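Local coordinates for phenol hydroxylase component phN (Pseudomonas stutzeri, PDB 3U52), which probably forms the diiron-bearing subunit of a multicomponent phenol hydroxylase, a bacterial multicomponent monooxygenase that uses dioxygen to hydroxylate phenols, at residues V258-D263 and G314-K319; F266-F270 and P318-A324; W295-E300 and A324-K328. One frame throughout, in Å; residues are numbered along the deposited sequence.

Interaction 1 (V258-D263 and G314-K319); sequences VQRWID and GIRPPK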
loop_
_atom_site.group_PDB
_atom_site.type_symbol
_atom_site.label_atom_id
_atom_site.label_comp_id
_atom_site.label_asym_id
_atom_site.label_seq_id
_atom_site.Cartn_x
_atom_site.Cartn_y
_atom_site.Cartn_z
ATOM N N VAL A 258 44.861 0.734 -5.968
ATOM C CA VAL A 258 43.654 0.400 -5.219
ATOM C C VAL A 258 43.927 0.542 -3.749
ATOM O O VAL A 258 43.072 0.992 -3.012
ATOM C CB VAL A 258 43.136 -1.048 -5.518
ATOM C CG1 VAL A 258 42.041 -1.439 -4.556
ATOM C CG2 VAL A 258 42.589 -1.145 -6.946
ATOM N N GLN A 259 45.126 0.168 -3.302
ATOM C CA GLN A 259 45.455 0.319 -1.869
ATOM C C GLN A 259 45.358 1.778 -1.409
ATOM O O GLN A 259 44.802 2.090 -0.325
ATOM C CB GLN A 259 46.875 -0.231 -1.536
ATOM C CG GLN A 259 47.139 -0.119 -0.013
ATOM C CD GLN A 259 46.288 -1.101 0.767
ATOM O OE1 GLN A 259 45.423 -0.728 1.587
ATOM N NE2 GLN A 259 46.516 -2.351 0.525
ATOM N N ARG A 260 45.922 2.673 -2.203
ATOM C CA ARG A 260 45.846 4.091 -1.891
ATOM C C ARG A 260 44.395 4.596 -1.872
ATOM O O ARG A 260 44.052 5.433 -1.030
ATOM C CB ARG A 260 46.630 4.934 -2.907
ATOM C CG ARG A 260 48.154 4.913 -2.704
ATOM C CD ARG A 260 48.861 5.712 -3.846
ATOM N NE ARG A 260 49.966 4.888 -4.357
ATOM C CZ ARG A 260 50.186 4.567 -5.623
ATOM N NH1 ARG A 260 49.430 5.044 -6.606
ATOM N NH2 ARG A 260 51.214 3.786 -5.896
ATOM N N TRP A 261 43.578 4.160 -2.834
ATOM C CA TRP A 261 42.140 4.543 -2.819
ATOM C C TRP A 261 41.416 4.002 -1.609
ATOM O O TRP A 261 40.557 4.671 -1.081
ATOM C CB TRP A 261 41.373 4.105 -4.074
ATOM C CG TRP A 261 41.833 4.815 -5.317
ATOM C CD1 TRP A 261 42.418 6.046 -5.391
ATOM C CD2 TRP A 261 41.681 4.353 -6.654
ATOM N NE1 TRP A 261 42.682 6.364 -6.707
ATOM C CE2 TRP A 261 42.230 5.346 -7.504
ATOM C CE3 TRP A 261 41.127 3.191 -7.219
ATOM C CZ2 TRP A 261 42.233 5.226 -8.917
ATOM C CZ3 TRP A 261 41.148 3.063 -8.624
ATOM C CH2 TRP A 261 41.709 4.072 -9.439
ATOM N N ILE A 262 41.728 2.774 -1.198
ATOM C CA ILE A 262 41.101 2.206 0.010
ATOM C C ILE A 262 41.510 3.098 1.217
ATOM O O ILE A 262 40.676 3.485 2.023
ATOM C CB ILE A 262 41.501 0.728 0.199
ATOM C CG1 ILE A 262 40.760 -0.198 -0.804
ATOM C CG2 ILE A 262 41.302 0.255 1.621
ATOM C CD1 ILE A 262 41.270 -1.644 -0.807
ATOM N N ASP A 263 42.787 3.417 1.345
ATOM C CA ASP A 263 43.235 4.272 2.455
ATOM C C ASP A 263 42.536 5.642 2.445
ATOM O O ASP A 263 42.058 6.096 3.499
ATOM C CB ASP A 263 44.738 4.493 2.359
ATOM C CG ASP A 263 45.568 3.233 2.655
ATOM O OD1 ASP A 263 46.774 3.247 2.276
ATOM O OD2 ASP A 263 45.080 2.228 3.235
ATOM N N GLY A 314 47.257 -9.161 -1.961
ATOM C CA GLY A 314 48.306 -8.237 -1.525
ATOM C C GLY A 314 47.758 -6.952 -0.892
ATOM O O GLY A 314 48.500 -5.980 -0.726
ATOM N N ILE A 315 46.477 -6.941 -0.520
ATOM C CA ILE A 315 45.845 -5.723 0.056
ATOM C C ILE A 315 45.961 -5.748 1.597
ATOM O O ILE A 315 45.800 -6.793 2.204
ATOM C CB ILE A 315 44.340 -5.602 -0.400
ATOM C CG1 ILE A 315 44.233 -5.250 -1.888
ATOM C CG2 ILE A 315 43.494 -4.666 0.511
ATOM C CD1 ILE A 315 44.770 -3.878 -2.290
ATOM N N ARG A 316 46.306 -4.640 2.234
ATOM C CA ARG A 316 46.304 -4.598 3.720
ATOM C C ARG A 316 45.110 -3.744 4.193
ATOM O O ARG A 316 44.514 -3.026 3.390
ATOM C CB ARG A 316 47.619 -4.035 4.270
ATOM C CG ARG A 316 47.960 -2.679 3.663
ATOM C CD ARG A 316 48.869 -1.782 4.475
ATOM N NE ARG A 316 49.156 -0.557 3.724
ATOM C CZ ARG A 316 48.323 0.486 3.645
ATOM N NH1 ARG A 316 47.160 0.465 4.291
ATOM N NH2 ARG A 316 48.645 1.549 2.925
ATOM N N PRO A 317 44.746 -3.841 5.495
ATOM C CA PRO A 317 43.618 -3.012 5.974
ATOM C C PRO A 317 43.936 -1.518 5.823
ATOM O O PRO A 317 45.148 -1.110 5.749
ATOM C CB PRO A 317 43.451 -3.429 7.455
ATOM C CG PRO A 317 44.299 -4.664 7.643
ATOM C CD PRO A 317 45.331 -4.709 6.559
ATOM N N PRO A 318 42.888 -0.661 5.784
ATOM C CA PRO A 318 43.168 0.779 5.587
ATOM C C PRO A 318 44.092 1.418 6.638
ATOM O O PRO A 318 44.039 1.097 7.838
ATOM C CB PRO A 318 41.764 1.446 5.635
ATOM C CG PRO A 318 40.818 0.335 5.439
ATOM C CD PRO A 318 41.435 -0.931 5.919
ATOM N N LYS A 319 44.939 2.313 6.159
ATOM C CA LYS A 319 45.825 3.122 7.014
ATOM C C LYS A 319 44.992 3.933 8.025
ATOM O O LYS A 319 43.923 4.460 7.684
ATOM C CB LYS A 319 46.622 4.032 6.061
ATOM C CG LYS A 319 47.755 4.794 6.636
ATOM C CD LYS A 319 48.604 5.360 5.510
ATOM C CE LYS A 319 47.808 6.342 4.689
ATOM N NZ LYS A 319 48.674 7.141 3.785
HETATM O O HOH W 1 43.534 6.398 5.634
#
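With CG anti to the carbonyl carbon (chi1 -69°), Asp263 turns its carboxylate off the helix toward the loop 314-319, where Arg316, its CG between the backbone N and the carbonyl carbon (chi1 54°) and its chain extended as far as NE, brings its guanidinium to meet it. The two groups lie nearly coplanar, 11° apart, and join end-on as a two-bond salt bridge: NH2 of Arg316 reaches the syn lone pair of OD1 of Asp263 at 2.6 Å, and NH1 of Arg316 donates to OD2 of Asp263 at 2.9 Å. OD2 of Asp263 also accepts from Lys319 N at 2.9 Å, from above the carboxylate plane, so the aspartate fixes both a side chain and the backbone of the loop. NH1 of Arg316 also donates to Pro317 O at 2.9 Å, a bond that holds the guanidinium against its own loop. The amide of Gln259 stacks over one guanidinium face. A water bridges Asp263 O and Lys319 O. Beneath this polar layer, CD1 of Ile262 meets CG2 of Ile315 at 4.0 Å and CG2 of Ile262 meets CG of Pro318 at 3.8 Å. Gly314, at positive phi, is the C-prime residue of the Schellman motif that ends helix 291-310; the loop then runs along helix 254-283, with Leu248 of helix 220-250 and Phe307 of helix 291-310 closing over its apolar side.

Interaction 2 (F266-F270 and P318-A324); sequences FWRGF and PKYQDVA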
loop_
_atom_site.group_PDB
_atom_site.type_symbol
_atom_site.label_atom_id
_atom_site.label_comp_id
_atom_site.label_asym_id
_atom_site.label_seq_id
_atom_site.Cartn_x
_atom_site.Cartn_y
_atom_site.Cartn_z
ATOM N N PHE A 266 38.438 5.010 2.815
ATOM C CA PHE A 266 38.194 4.630 4.212
ATOM C C PHE A 266 38.153 5.879 5.058
ATOM O O PHE A 266 37.203 6.056 5.859
ATOM C CB PHE A 266 39.266 3.690 4.816
ATOM C CG PHE A 266 39.098 3.511 6.300
ATOM C CD1 PHE A 266 39.962 4.147 7.199
ATOM C CD2 PHE A 266 37.999 2.767 6.791
ATOM C CE1 PHE A 266 39.769 4.032 8.573
ATOM C CE2 PHE A 266 37.826 2.616 8.199
ATOM C CZ PHE A 266 38.692 3.289 9.069
ATOM N N TRP A 267 39.171 6.726 4.918
ATOM C CA TRP A 267 39.344 7.838 5.840
ATOM C C TRP A 267 38.301 8.949 5.593
ATOM O O TRP A 267 37.665 9.424 6.517
ATOM C CB TRP A 267 40.792 8.356 5.893
ATOM C CG TRP A 267 40.890 9.376 7.005
ATOM C CD1 TRP A 267 40.863 10.729 6.882
ATOM C CD2 TRP A 267 41.031 9.104 8.407
ATOM N NE1 TRP A 267 40.944 11.308 8.115
ATOM C CE2 TRP A 267 41.036 10.335 9.072
ATOM C CE3 TRP A 267 41.120 7.928 9.163
ATOM C CZ2 TRP A 267 41.151 10.446 10.487
ATOM C CZ3 TRP A 267 41.242 8.031 10.564
ATOM C CH2 TRP A 267 41.259 9.272 11.204
ATOM N N ARG A 268 38.060 9.295 4.327
ATOM C CA ARG A 268 36.947 10.195 3.994
ATOM C C ARG A 268 35.550 9.665 4.418
ATOM O O ARG A 268 34.709 10.432 4.890
ATOM C CB ARG A 268 36.953 10.531 2.482
ATOM C CG ARG A 268 38.117 11.483 2.092
ATOM C CD ARG A 268 37.653 12.546 1.011
ATOM N NE ARG A 268 36.721 13.505 1.605
ATOM C CZ ARG A 268 36.477 14.716 1.126
ATOM N NH1 ARG A 268 37.070 15.121 0.024
ATOM N NH2 ARG A 268 35.612 15.519 1.734
ATOM N N GLY A 269 35.323 8.364 4.238
ATOM C CA GLY A 269 34.075 7.739 4.628
ATOM C C GLY A 269 33.933 7.769 6.146
ATOM O O GLY A 269 32.857 8.081 6.670
ATOM N N PHE A 270 35.023 7.506 6.862
ATOM C CA PHE A 270 34.986 7.591 8.337
ATOM C C PHE A 270 34.597 9.033 8.831
ATOM O O PHE A 270 33.776 9.215 9.757
ATOM C CB PHE A 270 36.373 7.159 8.899
ATOM C CG PHE A 270 36.546 7.444 10.354
ATOM C CD1 PHE A 270 35.656 6.937 11.287
ATOM C CD2 PHE A 270 37.614 8.212 10.794
ATOM C CE1 PHE A 270 35.854 7.194 12.678
ATOM C CE2 PHE A 270 37.807 8.466 12.156
ATOM C CZ PHE A 270 36.918 7.953 13.082
ATOM N N PRO A 318 42.888 -0.661 5.784
ATOM C CA PRO A 318 43.168 0.779 5.587
ATOM C C PRO A 318 44.092 1.418 6.638
ATOM O O PRO A 318 44.039 1.097 7.838
ATOM C CB PRO A 318 41.764 1.446 5.635
ATOM C CG PRO A 318 40.818 0.335 5.439
ATOM C CD PRO A 318 41.435 -0.931 5.919
ATOM N N LYS A 319 44.939 2.313 6.159
ATOM C CA LYS A 319 45.825 3.122 7.014
ATOM C C LYS A 319 44.992 3.933 8.025
ATOM O O LYS A 319 43.923 4.460 7.684
ATOM C CB LYS A 319 46.622 4.032 6.061
ATOM C CG LYS A 319 47.755 4.794 6.636
ATOM C CD LYS A 319 48.604 5.360 5.510
ATOM C CE LYS A 319 47.808 6.342 4.689
ATOM N NZ LYS A 319 48.674 7.141 3.785
ATOM N N TYR A 320 45.471 4.024 9.272
ATOM C CA TYR A 320 44.747 4.690 10.374
ATOM C C TYR A 320 43.430 4.020 10.801
ATOM O O TYR A 320 42.690 4.639 11.537
ATOM C CB TYR A 320 44.497 6.221 10.161
ATOM C CG TYR A 320 45.740 6.957 9.717
ATOM C CD1 TYR A 320 45.826 7.513 8.446
ATOM C CD2 TYR A 320 46.850 7.037 10.549
ATOM C CE1 TYR A 320 47.003 8.119 8.019
ATOM C CE2 TYR A 320 48.005 7.663 10.141
ATOM C CZ TYR A 320 48.085 8.188 8.890
ATOM O OH TYR A 320 49.265 8.814 8.521
ATOM N N GLN A 321 43.140 2.781 10.402
ATOM C CA GLN A 321 41.890 2.194 10.892
ATOM C C GLN A 321 41.948 2.098 12.422
ATOM O O GLN A 321 40.924 2.246 13.053
ATOM C CB GLN A 321 41.543 0.839 10.241
ATOM C CG GLN A 321 42.375 -0.307 10.744
ATOM C CD GLN A 321 41.837 -1.670 10.377
ATOM O OE1 GLN A 321 40.820 -1.818 9.692
ATOM N NE2 GLN A 321 42.538 -2.693 10.830
ATOM N N ASP A 322 43.149 1.910 13.010
ATOM C CA ASP A 322 43.318 1.938 14.492
ATOM C C ASP A 322 42.897 3.228 15.183
ATOM O O ASP A 322 42.393 3.210 16.307
ATOM C CB ASP A 322 44.760 1.619 14.938
ATOM C CG ASP A 322 45.862 2.512 14.237
ATOM O OD1 ASP A 322 46.032 2.517 12.942
ATOM O OD2 ASP A 322 46.628 3.164 15.014
ATOM N N VAL A 323 43.168 4.349 14.521
ATOM C CA VAL A 323 42.793 5.656 15.027
ATOM C C VAL A 323 41.256 5.718 15.040
ATOM O O VAL A 323 40.672 6.239 15.983
ATOM C CB VAL A 323 43.418 6.791 14.159
ATOM C CG1 VAL A 323 42.928 8.113 14.601
ATOM C CG2 VAL A 323 44.961 6.769 14.207
ATOM N N ALA A 324 40.606 5.195 13.989
ATOM C CA ALA A 324 39.142 5.234 13.860
ATOM C C ALA A 324 38.501 4.288 14.903
ATOM O O ALA A 324 37.460 4.620 15.529
ATOM C CB ALA A 324 38.741 4.844 12.439
#
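A type II beta turn from Pro318 to Gln321 leads into the short helix 321-327, with Tyr320 at its N-cap position, and this turn and first helical turn lie against three aromatic side chains of helix 254-283. Phe266 and Pro318 begin the contact: the proline ring crosses the phenylalanine at about a right angle, its CB 3.4 Å from CG of Phe266. The far end of the Phe266 ring reaches the start of the short helix, where CE1 of Phe266 lies 3.6 Å from CA of Gln321 and CB of Ala324 lies at the edge of the Phe266 ring, 3.7 Å from CZ of Phe266. Ala324 is held from a second direction by Phe270. CG of Phe270 stands anti to the backbone N (chi1 169°), which carries the ring out beneath the alanine; CB of Ala324 sits over the ring centre, 3.6 Å from the centroid and 7° off the normal, a well-centred CH-pi contact. Trp267 takes the other flank with the six-membered part of its indole: CZ3 of Trp267 packs on CB of Tyr320 at 3.7 Å, and CG1 of Val323 meets CH2 of Trp267 at the ring edge, 4.0 Å away. CD2 of Phe270 in turn rests over one face of the indole. No hydrogen bond crosses between the segments; Tyr320 OH is hydrogen-bonded to Asp438, and Gln321 OE1 probably to Tyr299 OH. A bound xenon touches Phe266. On one side Trp295 and Tyr299 of helix 291-310 pack against Phe266, and on another Trp267 reaches helix 434-442, touching the zinc ligand Cys436 and Ile439.

Interaction 3 (W295-E300 and A324-K328); sequences WEVYYE and ANDAK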
loop_
_atom_site.group_PDB
_atom_site.type_symbol
_atom_site.label_atom_id
_atom_site.label_comp_id
_atom_site.label_asym_id
_atom_site.label_seq_id
_atom_site.Cartn_x
_atom_site.Cartn_y
_atom_site.Cartn_z
ATOM N N TRP A 295 30.065 0.564 15.185
ATOM C CA TRP A 295 31.411 0.503 14.603
ATOM C C TRP A 295 32.073 -0.870 14.787
ATOM O O TRP A 295 32.687 -1.435 13.854
ATOM C CB TRP A 295 32.356 1.574 15.197
ATOM C CG TRP A 295 33.639 1.639 14.452
ATOM C CD1 TRP A 295 34.869 1.116 14.856
ATOM C CD2 TRP A 295 33.877 2.251 13.167
ATOM N NE1 TRP A 295 35.833 1.370 13.879
ATOM C CE2 TRP A 295 35.255 2.047 12.844
ATOM C CE3 TRP A 295 33.058 2.939 12.235
ATOM C CZ2 TRP A 295 35.828 2.529 11.641
ATOM C CZ3 TRP A 295 33.640 3.389 11.015
ATOM C CH2 TRP A 295 35.005 3.180 10.745
ATOM N N GLU A 296 31.988 -1.372 16.013
ATOM C CA GLU A 296 32.570 -2.640 16.372
ATOM C C GLU A 296 32.006 -3.828 15.568
ATOM O O GLU A 296 32.748 -4.726 15.132
ATOM C CB GLU A 296 32.321 -2.825 17.854
ATOM C CG GLU A 296 33.210 -3.855 18.488
ATOM C CD GLU A 296 33.161 -3.782 20.022
ATOM O OE1 GLU A 296 33.151 -4.876 20.637
ATOM O OE2 GLU A 296 33.101 -2.652 20.593
ATOM N N VAL A 297 30.699 -3.846 15.357
ATOM C CA VAL A 297 30.089 -4.923 14.599
ATOM C C VAL A 297 30.268 -4.737 13.103
ATOM O O VAL A 297 30.715 -5.638 12.403
ATOM C CB VAL A 297 28.586 -5.042 14.970
ATOM C CG1 VAL A 297 27.861 -6.100 14.080
ATOM C CG2 VAL A 297 28.485 -5.372 16.463
ATOM N N TYR A 298 29.931 -3.561 12.596
ATOM C CA TYR A 298 29.873 -3.393 11.162
ATOM C C TYR A 298 31.229 -3.153 10.536
ATOM O O TYR A 298 31.454 -3.556 9.409
ATOM C CB TYR A 298 28.856 -2.316 10.762
ATOM C CG TYR A 298 27.483 -2.738 11.183
ATOM C CD1 TYR A 298 26.809 -2.066 12.186
ATOM C CD2 TYR A 298 26.876 -3.850 10.602
ATOM C CE1 TYR A 298 25.545 -2.480 12.588
ATOM C CE2 TYR A 298 25.627 -4.276 10.994
ATOM C CZ TYR A 298 24.965 -3.593 11.986
ATOM O OH TYR A 298 23.704 -4.016 12.382
ATOM N N TYR A 299 32.132 -2.502 11.246
ATOM C CA TYR A 299 33.433 -2.312 10.671
ATOM C C TYR A 299 34.423 -3.259 11.289
ATOM O O TYR A 299 35.097 -3.982 10.552
ATOM C CB TYR A 299 33.967 -0.851 10.758
ATOM C CG TYR A 299 35.336 -0.791 10.112
ATOM C CD1 TYR A 299 36.507 -0.850 10.886
ATOM C CD2 TYR A 299 35.461 -0.787 8.709
ATOM C CE1 TYR A 299 37.760 -0.895 10.289
ATOM C CE2 TYR A 299 36.705 -0.831 8.114
ATOM C CZ TYR A 299 37.841 -0.900 8.893
ATOM O OH TYR A 299 39.078 -0.890 8.245
ATOM N N GLU A 300 34.587 -3.266 12.604
ATOM C CA GLU A 300 35.708 -4.068 13.141
ATOM C C GLU A 300 35.536 -5.588 12.841
ATOM O O GLU A 300 36.468 -6.239 12.381
ATOM C CB GLU A 300 35.946 -3.801 14.630
ATOM C CG GLU A 300 36.528 -2.410 14.879
ATOM C CD GLU A 300 36.762 -2.121 16.348
ATOM O OE1 GLU A 300 36.410 -1.015 16.806
ATOM O OE2 GLU A 300 37.279 -3.012 17.042
ATOM N N ALA A 324 40.606 5.195 13.989
ATOM C CA ALA A 324 39.142 5.234 13.860
ATOM C C ALA A 324 38.501 4.288 14.903
ATOM O O ALA A 324 37.460 4.620 15.529
ATOM C CB ALA A 324 38.741 4.844 12.439
ATOM N N ASN A 325 39.099 3.107 15.086
ATOM C CA ASN A 325 38.599 2.136 16.131
ATOM C C ASN A 325 38.609 2.767 17.509
ATOM O O ASN A 325 37.615 2.741 18.198
ATOM C CB ASN A 325 39.389 0.818 16.134
ATOM C CG ASN A 325 39.264 0.088 14.827
ATOM O OD1 ASN A 325 38.408 0.435 13.988
ATOM N ND2 ASN A 325 40.110 -0.925 14.620
ATOM N N ASP A 326 39.719 3.411 17.860
ATOM C CA ASP A 326 39.828 4.180 19.088
ATOM C C ASP A 326 38.889 5.422 19.206
ATOM O O ASP A 326 38.413 5.712 20.288
ATOM C CB ASP A 326 41.276 4.637 19.283
ATOM C CG ASP A 326 41.479 5.297 20.635
ATOM O OD1 ASP A 326 41.589 4.547 21.636
ATOM O OD2 ASP A 326 41.508 6.566 20.708
ATOM N N ALA A 327 38.594 6.126 18.097
ATOM C CA ALA A 327 37.725 7.321 18.152
ATOM C C ALA A 327 36.264 6.980 18.448
ATOM O O ALA A 327 35.479 7.858 18.792
ATOM C CB ALA A 327 37.804 8.159 16.838
ATOM N N LYS A 328 35.892 5.720 18.301
ATOM C CA LYS A 328 34.506 5.325 18.506
ATOM C C LYS A 328 34.032 5.659 19.926
ATOM O O LYS A 328 32.818 5.858 20.145
ATOM C CB LYS A 328 34.276 3.826 18.154
ATOM C CG LYS A 328 34.769 2.831 19.240
ATOM C CD LYS A 328 34.577 1.412 18.760
ATOM C CE LYS A 328 35.190 0.401 19.752
ATOM N NZ LYS A 328 36.545 0.025 19.334
#
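Trp295 and Asn325 are joined by a nearly straight hydrogen bond: NE1 of the indole donates to OD1 of Asn325 at 2.7 Å with an angle of 173°. The acceptor lies in the ring plane, so the indole N-H, on a buried side chain, points directly at its partner. CG of Asn325, anti to the carbonyl carbon (chi1 -62°), directs the amide to this edge of the ring. The charged pair lies next to it. NZ of Lys328 meets the syn lone pair of OE1 of Glu300 at 2.7 Å and also donates to Asn325 O at 3.1 Å, from above that carbonyl's plane; OE2 of Glu296 adds a more distant negative charge, 4.5 Å from NZ of Lys328. A leucine in place of Lys328 would probably leave the Glu300 carboxylate without its counter-charge, held on this side mainly by its stack on Asn325. Among the nonpolar and stacking contacts, the Glu300 carboxylate lies over the Asn325 amide with the planes 24° apart, CZ2 of Trp295 touches CB of Ala324 at 3.8 Å, and CD of Lys328 packs 3.9 Å from CD1 of Trp295. The indole is covered on one face by CB of Tyr299 and on the opposite face by Ala324 O. Within helix 291-310, Trp295 O accepts from both Tyr299 N and Glu300 N at a wider pi-type turn. The contact thus ties helix 291-310 to the short helix 321-327, while Phe266 and Phe270 of helix 254-283 and Leu205 of helix 187-216 also pack on Trp295.

One segment of each contact comes from the continuous run 314-328, the loop and the short helix 321-327. Interactions 1 and 2 share Pro318 and Lys319 and use successive parts of helix 254-283; interaction 3 holds the same short helix, through Ala324, to helix 291-310. All are partly buried, but their chemistry differs. Interaction 1 has exposed residues and sets a salt bridge above an apolar layer, interaction 2 has no hydrogen bond between its segments and rests mainly on aromatic and apolar contacts, and interaction 3 mixes a buried indole hydrogen bond with a salt bridge between Glu300 and the buried Lys328. Tyr299 of interaction 3 packs on Pro318, which interactions 1 and 2 share.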